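Uncharacterized protein (Enterococcus faecalis, PDB 3D3Y) is of unknown function but is probably a peptidase M16-like protein that may bind a metal ion. Local coordinates at residues V201-L206 with P216-L221; I90-V95 with V110-E115. All blocks are in the same frame, centred on the assembly; numbering follows the deposited sequence. Where two conformers were deposited one is given.

Contact 1: V201-L206 with P216-L221; sequences VDIFVL and PLFKQL
Rotation about the CA-CB bond of Ile203 sets CG1 beside the backbone N (chi1 -61°) and CG2 opposite that N, and both branches meet the ring of Phe218. CG2 lies over one face, 4.0 Å from the ring centroid and 28° off the ring normal, which makes a CH-pi contact; its closest ring atom is Phe218 CE2, at 3.6 Å. The second torsion extends the other branch (chi2 174°), and Ile203 CD1 comes to 3.8 Å from Phe218 CD2. Two residues along, Val205 joins from the same side of the sheet, its CG2 reaching Phe218 CE1 at 3.9 Å in an oblique approach. Strand 200-207 is an inner strand of the mixed six-stranded sheet, and helix 211-219, next in the chain, packs back on one face of it, a strand-then-helix unit within the region matched to the M16 inactive domain. Ile203 also touches Leu14 and Val29 on the two flanking strands, and Phe218 touches Val110 of helix 105-118. No hydrogen bond links the two segments, and the three touching residues are buried: strand and helix are joined by dispersion and CH-pi contacts between hydrocarbon groups, with no charge or polar group to direct them.

Contact 2: I90-V95 with V110-E115; sequences ISMNIV and VDFLKE
A helix packed on one face of the mixed six-stranded sheet forms this contact: strand 85-95 leads through a loop into helix 105-118, which runs back across it. The axes of 90-95 and 110-115 approach to 10.7 Å and are nearly antiparallel, at 155°. Selenomethionine Met92 makes the largest share of the contact from the strand side. A turn about its CG-SE bond (chi3 87°) carries CE to 3.7 Å from Phe112 CD2 in an oblique approach. The selenium itself stands at the ring edge, 5.2 Å from the Phe112 centroid and 75° off the normal, a Met-aromatic contact in its selenium form. SE also packs against Leu113, with CD2 of that residue at 3.6 Å. The same Leu113 methyl meets CG2 of Ile90 at 3.9 Å, so one leucine branch touches two alternate residues of the strand. The side chain of Leu113 lies alongside those of Ile90 and Met92 and points the opposing way. Apolar groups alone meet here, all from buried residues. Within the sheet, 85-95 lies between strands 24-34 and 74-82, and side chains of both pack beside the contact: Leu27 touches Leu113, while Phe75 touches Ile90 and Met92 and sets its ring edge-to-face with Phe112. Just before and just after 110-115 in the helix, Ala109 packs on Met92 and Ile117 on Ile90.

How the contacts relate
Contacts 1 and 2 place two helices on the same six-stranded sheet, and the centres of the two contacts are about 10 Å apart; strand 24-34 separates the two contact strands. Both segments of contact 2 come earlier in the chain than those of contact 1. Val110 joins them: its CG1 lies 3.4 Å from Leu221 CD1, and its CG2 3.7 Å from Phe218 CZ, in the ring that Ile203 CG2 lies over. Lys114 CE packs 3.3 Å from Gln220 O. The apolar layer thus continues from one helix to the other. The centres of contacts 1 and 2 lie about 23 and 22 Å from the centre of the chain, on the same side of it.

Contact 1: V201-L206 with P216-L221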
ATOM      1  N   VAL A 201      -0.751 -16.660  -6.445  1.00 32.54           N
ATOM      2  CA  VAL A 201       0.584 -16.178  -6.786  1.00 31.12           C
ATOM      3  C   VAL A 201       0.530 -15.650  -8.211  1.00 31.48           C
ATOM      4  O   VAL A 201      -0.012 -16.313  -9.100  1.00 29.94           O
ATOM      5  CB  VAL A 201       1.638 -17.326  -6.681  1.00 32.28           C
ATOM      6  CG1 VAL A 201       3.047 -16.808  -7.039  1.00 29.23           C
ATOM      7  CG2 VAL A 201       1.664 -17.900  -5.269  1.00 32.08           C
ATOM      8  N   ASP A 202       1.062 -14.450  -8.419  1.00 30.52           N
ATOM      9  CA  ASP A 202       1.168 -13.899  -9.771  1.00 31.48           C
ATOM     10  C   ASP A 202       2.587 -13.383  -9.974  1.00 30.77           C
ATOM     11  O   ASP A 202       3.172 -12.737  -9.100  1.00 31.41           O
ATOM     12  CB  ASP A 202       0.099 -12.818 -10.030  1.00 31.12           C
ATOM     13  CG  ASP A 202      -1.279 -13.412 -10.194  1.00 33.61           C
ATOM     14  OD1 ASP A 202      -1.636 -13.807 -11.324  1.00 36.08           O
ATOM     15  OD2 ASP A 202      -2.002 -13.524  -9.179  1.00 37.32           O
ATOM     16  N   ILE A 203       3.153 -13.727 -11.123  1.00 31.61           N
ATOM     17  CA  ILE A 203       4.546 -13.423 -11.421  1.00 30.99           C
ATOM     18  C   ILE A 203       4.521 -12.555 -12.643  1.00 32.18           C
ATOM     19  O   ILE A 203       3.841 -12.885 -13.650  1.00 31.14           O
ATOM     20  CB  ILE A 203       5.350 -14.706 -11.704  1.00 31.58           C
ATOM     21  CG1 ILE A 203       5.315 -15.604 -10.467  1.00 31.50           C
ATOM     22  CG2 ILE A 203       6.792 -14.351 -12.097  1.00 29.64           C
ATOM     23  CD1 ILE A 203       5.952 -16.980 -10.671  1.00 36.94           C
ATOM     24  N   PHE A 204       5.206 -11.424 -12.535  1.00 32.11           N
ATOM     25  CA  PHE A 204       5.284 -10.455 -13.621  1.00 33.12           C
ATOM     26  C   PHE A 204       6.720 -10.260 -14.083  1.00 33.44           C
ATOM     27  O   PHE A 204       7.660 -10.196 -13.264  1.00 33.43           O
ATOM     28  CB  PHE A 204       4.713  -9.112 -13.165  1.00 32.93           C
ATOM     29  CG  PHE A 204       3.233  -9.128 -12.984  1.00 36.19           C
ATOM     30  CD1 PHE A 204       2.400  -8.580 -13.945  1.00 34.01           C
ATOM     31  CD2 PHE A 204       2.661  -9.704 -11.842  1.00 36.67           C
ATOM     32  CE1 PHE A 204       1.023  -8.611 -13.787  1.00 35.08           C
ATOM     33  CE2 PHE A 204       1.282  -9.727 -11.683  1.00 34.11           C
ATOM     34  CZ  PHE A 204       0.471  -9.182 -12.642  1.00 33.87           C
ATOM     35  N   VAL A 205       6.879 -10.164 -15.400  1.00 32.92           N
ATOM     36  CA  VAL A 205       8.157  -9.872 -16.002  1.00 32.68           C
ATOM     37  C   VAL A 205       7.931  -8.752 -16.995  1.00 32.59           C
ATOM     38  O   VAL A 205       7.168  -8.909 -17.955  1.00 32.77           O
ATOM     39  CB  VAL A 205       8.766 -11.116 -16.728  1.00 32.65           C
ATOM     40  CG1 VAL A 205      10.129 -10.755 -17.303  1.00 32.19           C
ATOM     41  CG2 VAL A 205       8.885 -12.268 -15.749  1.00 33.72           C
ATOM     42  N   LEU A 206       8.584  -7.619 -16.744  1.00 32.23           N
ATOM     43  CA  LEU A 206       8.478  -6.439 -17.586  1.00 31.97           C
ATOM     44  C   LEU A 206       9.857  -6.112 -18.143  1.00 32.18           C
ATOM     45  O   LEU A 206      10.806  -5.802 -17.374  1.00 31.23           O
ATOM     46  CB  LEU A 206       7.921  -5.249 -16.786  1.00 32.70           C
ATOM     47  CG  LEU A 206       8.047  -3.864 -17.448  1.00 34.38           C
ATOM     48  CD1 LEU A 206       6.921  -3.680 -18.416  1.00 38.03           C
ATOM     49  CD2 LEU A 206       8.014  -2.774 -16.425  1.00 37.67           C
ATOM     50  N   PRO A 216       9.261 -21.922 -19.887  1.00 35.50           N
ATOM     51  CA  PRO A 216      10.064 -23.053 -19.384  1.00 36.01           C
ATOM     52  C   PRO A 216      10.815 -22.723 -18.090  1.00 36.33           C
ATOM     53  O   PRO A 216      10.794 -23.530 -17.152  1.00 36.35           O
ATOM     54  CB  PRO A 216      11.057 -23.321 -20.515  1.00 36.70           C
ATOM     55  CG  PRO A 216      10.423 -22.751 -21.733  1.00 36.66           C
ATOM     56  CD  PRO A 216       9.590 -21.590 -21.286  1.00 35.09           C
ATOM     57  N   LEU A 217      11.437 -21.543 -18.013  1.00 35.66           N
ATOM     58  CA  LEU A 217      12.157 -21.171 -16.784  1.00 35.82           C
ATOM     59  C   LEU A 217      11.233 -21.229 -15.569  1.00 35.86           C
ATOM     60  O   LEU A 217      11.541 -21.898 -14.577  1.00 35.36           O
ATOM     61  CB  LEU A 217      12.830 -19.786 -16.894  1.00 35.36           C
ATOM     62  CG  LEU A 217      13.801 -19.634 -18.071  1.00 35.86           C
ATOM     63  CD1 LEU A 217      14.419 -18.241 -18.073  1.00 32.65           C
ATOM     64  CD2 LEU A 217      14.868 -20.724 -18.054  1.00 34.27           C
ATOM     65  N   PHE A 218      10.089 -20.551 -15.665  1.00 35.82           N
ATOM     66  CA  PHE A 218       9.204 -20.445 -14.515  1.00 36.36           C
ATOM     67  C   PHE A 218       8.510 -21.749 -14.151  1.00 36.97           C
ATOM     68  O   PHE A 218       8.150 -21.972 -12.991  1.00 36.99           O
ATOM     69  CB  PHE A 218       8.238 -19.258 -14.654  1.00 35.98           C
ATOM     70  CG  PHE A 218       8.841 -17.979 -14.199  1.00 36.06           C
ATOM     71  CD1 PHE A 218       9.299 -17.048 -15.118  1.00 37.27           C
ATOM     72  CD2 PHE A 218       9.011 -17.727 -12.840  1.00 35.87           C
ATOM     73  CE1 PHE A 218       9.904 -15.850 -14.668  1.00 36.88           C
ATOM     74  CE2 PHE A 218       9.611 -16.554 -12.389  1.00 38.24           C
ATOM     75  CZ  PHE A 218      10.049 -15.615 -13.296  1.00 37.34           C
ATOM     76  N   LYS A 219       8.370 -22.631 -15.129  1.00 37.42           N
ATOM     77  CA  LYS A 219       7.804 -23.939 -14.859  1.00 38.74           C
ATOM     78  C   LYS A 219       8.680 -24.737 -13.889  1.00 39.11           C
ATOM     79  O   LYS A 219       8.191 -25.681 -13.285  1.00 39.32           O
ATOM     80  CB  LYS A 219       7.539 -24.715 -16.161  1.00 39.45           C
ATOM     81  CG  LYS A 219       6.372 -24.149 -17.018  1.00 40.97           C
ATOM     82  CD  LYS A 219       5.001 -24.724 -16.660  1.00 44.75           C
ATOM     83  CE  LYS A 219       4.936 -26.212 -16.947  1.00 48.21           C
ATOM     84  NZ  LYS A 219       3.545 -26.711 -17.269  1.00 50.72           N
ATOM     85  N   GLN A 220       9.950 -24.346 -13.730  1.00 39.33           N
ATOM     86  CA  GLN A 220      10.909 -24.977 -12.802  0.50 39.38           C
ATOM     87  C   GLN A 220      10.586 -24.684 -11.343  1.00 39.33           C
ATOM     88  O   GLN A 220      11.159 -25.285 -10.441  1.00 39.80           O
ATOM     89  CB  GLN A 220      12.346 -24.480 -13.057  0.50 39.27           C
ATOM     90  CG  GLN A 220      12.974 -24.879 -14.406  0.50 39.77           C
ATOM     91  CD  GLN A 220      14.196 -24.034 -14.797  0.50 39.69           C
ATOM     92  OE1 GLN A 220      14.503 -22.999 -14.181  0.50 39.97           O
ATOM     93  NE2 GLN A 220      14.887 -24.470 -15.849  0.50 39.46           N
ATOM     94  N   LEU A 221       9.724 -23.704 -11.095  1.00 38.89           N
ATOM     95  CA  LEU A 221       9.380 -23.365  -9.697  1.00 38.27           C
ATOM     96  C   LEU A 221       8.297 -24.326  -9.194  1.00 37.82           C
ATOM     97  O   LEU A 221       7.174 -24.331  -9.710  1.00 37.65           O
ATOM     98  CB  LEU A 221       8.961 -21.890  -9.583  1.00 38.05           C
ATOM     99  CG  LEU A 221      10.101 -20.868  -9.406  1.00 38.88           C
ATOM    100  CD1 LEU A 221      11.249 -21.057 -10.386  1.00 36.65           C
ATOM    101  CD2 LEU A 221       9.562 -19.414  -9.444  1.00 38.39           C
TER

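Contact 2: I90-V95 with V110-E115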
ATOM      1  N   ILE A  90       7.941  -9.980  -3.799  1.00 32.50           N
ATOM      2  CA  ILE A  90       9.374 -10.226  -4.010  1.00 31.24           C
ATOM      3  C   ILE A  90       9.707  -9.578  -5.332  1.00 32.75           C
ATOM      4  O   ILE A  90       9.094  -9.884  -6.363  1.00 32.53           O
ATOM      5  CB  ILE A  90       9.683 -11.729  -4.088  1.00 32.53           C
ATOM      6  CG1 ILE A  90       9.278 -12.427  -2.776  1.00 30.76           C
ATOM      7  CG2 ILE A  90      11.168 -11.984  -4.418  1.00 27.79           C
ATOM      8  CD1 ILE A  90       9.293 -13.974  -2.906  1.00 32.05           C
ATOM      9  N   SER A  91      10.668  -8.659  -5.287  1.00 32.57           N
ATOM     10  CA  SER A  91      11.017  -7.854  -6.460  1.00 33.17           C
ATOM     11  C   SER A  91      12.478  -8.069  -6.812  1.00 33.97           C
ATOM     12  O   SER A  91      13.321  -8.204  -5.906  1.00 32.13           O
ATOM     13  CB  SER A  91      10.820  -6.369  -6.115  1.00 33.87           C
ATOM     14  OG  SER A  91       9.441  -6.108  -5.825  1.00 37.13           O
HETATM   15  N   MSE A  92      12.770  -8.033  -8.120  1.00 34.05           N
HETATM   16  CA  MSE A  92      14.125  -8.063  -8.637  1.00 35.94           C
HETATM   17  C   MSE A  92      14.221  -7.172  -9.859  1.00 34.58           C
HETATM   18  O   MSE A  92      13.263  -7.063 -10.650  1.00 34.60           O
HETATM   19  CB  MSE A  92      14.522  -9.462  -9.083  1.00 35.72           C
HETATM   20  CG  MSE A  92      14.938 -10.392  -8.013  1.00 39.90           C
HETATM   21 SE   MSE A  92      15.632 -12.052  -8.785  0.85 42.60          SE
HETATM   22  CE  MSE A  92      17.472 -11.664  -9.067  1.00 38.78           C
ATOM     23  N   ASN A  93      15.389  -6.559 -10.018  1.00 33.13           N
ATOM     24  CA  ASN A  93      15.762  -5.781 -11.215  1.00 32.44           C
ATOM     25  C   ASN A  93      17.105  -6.374 -11.686  1.00 32.41           C
ATOM     26  O   ASN A  93      18.042  -6.545 -10.882  1.00 32.04           O
ATOM     27  CB  ASN A  93      15.888  -4.293 -10.850  1.00 31.88           C
ATOM     28  CG  ASN A  93      15.931  -3.347 -12.078  1.00 34.48           C
ATOM     29  OD1 ASN A  93      16.589  -2.284 -12.032  1.00 35.77           O
ATOM     30  ND2 ASN A  93      15.217  -3.698 -13.145  1.00 29.56           N
ATOM     31  N   ILE A  94      17.173  -6.750 -12.955  1.00 32.60           N
ATOM     32  CA  ILE A  94      18.378  -7.324 -13.564  1.00 33.26           C
ATOM     33  C   ILE A  94      18.661  -6.658 -14.896  1.00 33.13           C
ATOM     34  O   ILE A  94      17.735  -6.198 -15.593  1.00 33.97           O
ATOM     35  CB  ILE A  94      18.208  -8.846 -13.801  1.00 34.07           C
ATOM     36  CG1 ILE A  94      17.047  -9.107 -14.775  1.00 32.91           C
ATOM     37  CG2 ILE A  94      17.931  -9.530 -12.479  1.00 34.85           C
ATOM     38  CD1 ILE A  94      16.737 -10.565 -14.986  1.00 35.10           C
ATOM     39  N   VAL A  95      19.936  -6.604 -15.262  1.00 32.83           N
ATOM     40  CA  VAL A  95      20.327  -6.027 -16.539  1.00 32.10           C
ATOM     41  C   VAL A  95      19.959  -7.032 -17.624  1.00 31.72           C
ATOM     42  O   VAL A  95      20.128  -8.223 -17.427  1.00 31.64           O
ATOM     43  CB  VAL A  95      21.842  -5.757 -16.604  1.00 33.42           C
ATOM     44  CG1 VAL A  95      22.212  -5.236 -17.958  1.00 30.46           C
ATOM     45  CG2 VAL A  95      22.317  -4.769 -15.496  1.00 32.99           C
ATOM     46  N   VAL A 110      15.761 -16.562 -12.342  1.00 31.73           N
ATOM     47  CA  VAL A 110      14.724 -17.513 -11.907  1.00 32.48           C
ATOM     48  C   VAL A 110      15.301 -18.543 -10.946  1.00 32.31           C
ATOM     49  O   VAL A 110      14.661 -18.913  -9.985  1.00 33.14           O
ATOM     50  CB  VAL A 110      14.035 -18.217 -13.089  1.00 32.60           C
ATOM     51  CG1 VAL A 110      13.058 -19.293 -12.617  1.00 32.70           C
ATOM     52  CG2 VAL A 110      13.302 -17.200 -13.954  1.00 34.75           C
ATOM     53  N   ASP A 111      16.514 -19.007 -11.198  1.00 32.19           N
ATOM     54  CA  ASP A 111      17.170 -19.906 -10.254  1.00 33.55           C
ATOM     55  C   ASP A 111      17.307 -19.223  -8.892  1.00 32.78           C
ATOM     56  O   ASP A 111      17.078 -19.838  -7.856  1.00 33.07           O
ATOM     57  CB  ASP A 111      18.541 -20.370 -10.782  1.00 33.82           C
ATOM     58  CG  ASP A 111      19.272 -21.302  -9.801  1.00 38.45           C
ATOM     59  OD1 ASP A 111      18.874 -22.479  -9.710  1.00 45.49           O
ATOM     60  OD2 ASP A 111      20.250 -20.871  -9.139  1.00 40.99           O
ATOM     61  N   PHE A 112      17.676 -17.947  -8.890  1.00 32.22           N
ATOM     62  CA  PHE A 112      17.825 -17.227  -7.610  1.00 31.72           C
ATOM     63  C   PHE A 112      16.495 -17.106  -6.872  1.00 31.66           C
ATOM     64  O   PHE A 112      16.417 -17.344  -5.649  1.00 32.65           O
ATOM     65  CB  PHE A 112      18.399 -15.831  -7.836  1.00 30.60           C
ATOM     66  CG  PHE A 112      18.615 -15.063  -6.562  1.00 31.15           C
ATOM     67  CD1 PHE A 112      19.679 -15.379  -5.726  1.00 31.39           C
ATOM     68  CD2 PHE A 112      17.752 -14.033  -6.206  1.00 31.61           C
ATOM     69  CE1 PHE A 112      19.892 -14.652  -4.531  1.00 32.67           C
ATOM     70  CE2 PHE A 112      17.963 -13.284  -5.027  1.00 30.70           C
ATOM     71  CZ  PHE A 112      19.034 -13.601  -4.190  1.00 30.71           C
ATOM     72  N   LEU A 113      15.449 -16.740  -7.601  1.00 31.54           N
ATOM     73  CA  LEU A 113      14.100 -16.790  -7.046  1.00 31.96           C
ATOM     74  C   LEU A 113      13.736 -18.167  -6.486  1.00 32.90           C
ATOM     75  O   LEU A 113      13.106 -18.276  -5.420  1.00 31.60           O
ATOM     76  CB  LEU A 113      13.056 -16.335  -8.063  1.00 32.33           C
ATOM     77  CG  LEU A 113      13.149 -14.888  -8.568  1.00 33.00           C
ATOM     78  CD1 LEU A 113      12.208 -14.758  -9.728  1.00 34.64           C
ATOM     79  CD2 LEU A 113      12.814 -13.918  -7.422  1.00 34.49           C
ATOM     80  N   LYS A 114      14.096 -19.234  -7.206  1.00 32.66           N
ATOM     81  CA  LYS A 114      13.752 -20.565  -6.728  1.00 33.36           C
ATOM     82  C   LYS A 114      14.404 -20.815  -5.359  1.00 33.66           C
ATOM     83  O   LYS A 114      13.785 -21.458  -4.458  1.00 33.36           O
ATOM     84  CB  LYS A 114      14.196 -21.631  -7.741  1.00 32.25           C
ATOM     85  CG  LYS A 114      13.758 -23.027  -7.392  1.00 36.22           C
ATOM     86  CD  LYS A 114      14.235 -24.036  -8.426  1.00 40.00           C
ATOM     87  CE  LYS A 114      13.547 -25.377  -8.170  1.00 43.12           C
ATOM     88  NZ  LYS A 114      14.181 -26.536  -8.884  1.00 47.84           N
ATOM     89  N   GLU A 115      15.662 -20.359  -5.230  1.00 32.90           N
ATOM     90  CA  GLU A 115      16.423 -20.478  -3.974  1.00 32.16           C
ATOM     91  C   GLU A 115      15.729 -19.718  -2.861  1.00 31.99           C
ATOM     92  O   GLU A 115      15.433 -20.283  -1.775  1.00 31.45           O
ATOM     93  CB  GLU A 115      17.874 -19.995  -4.145  1.00 32.03           C
ATOM     94  CG  GLU A 115      18.792 -20.967  -4.961  1.00 32.93           C
ATOM     95  CD  GLU A 115      19.059 -22.309  -4.230  1.00 39.47           C
ATOM     96  OE1 GLU A 115      18.986 -22.371  -2.974  1.00 35.81           O
ATOM     97  OE2 GLU A 115      19.333 -23.318  -4.925  1.00 42.08           O
TER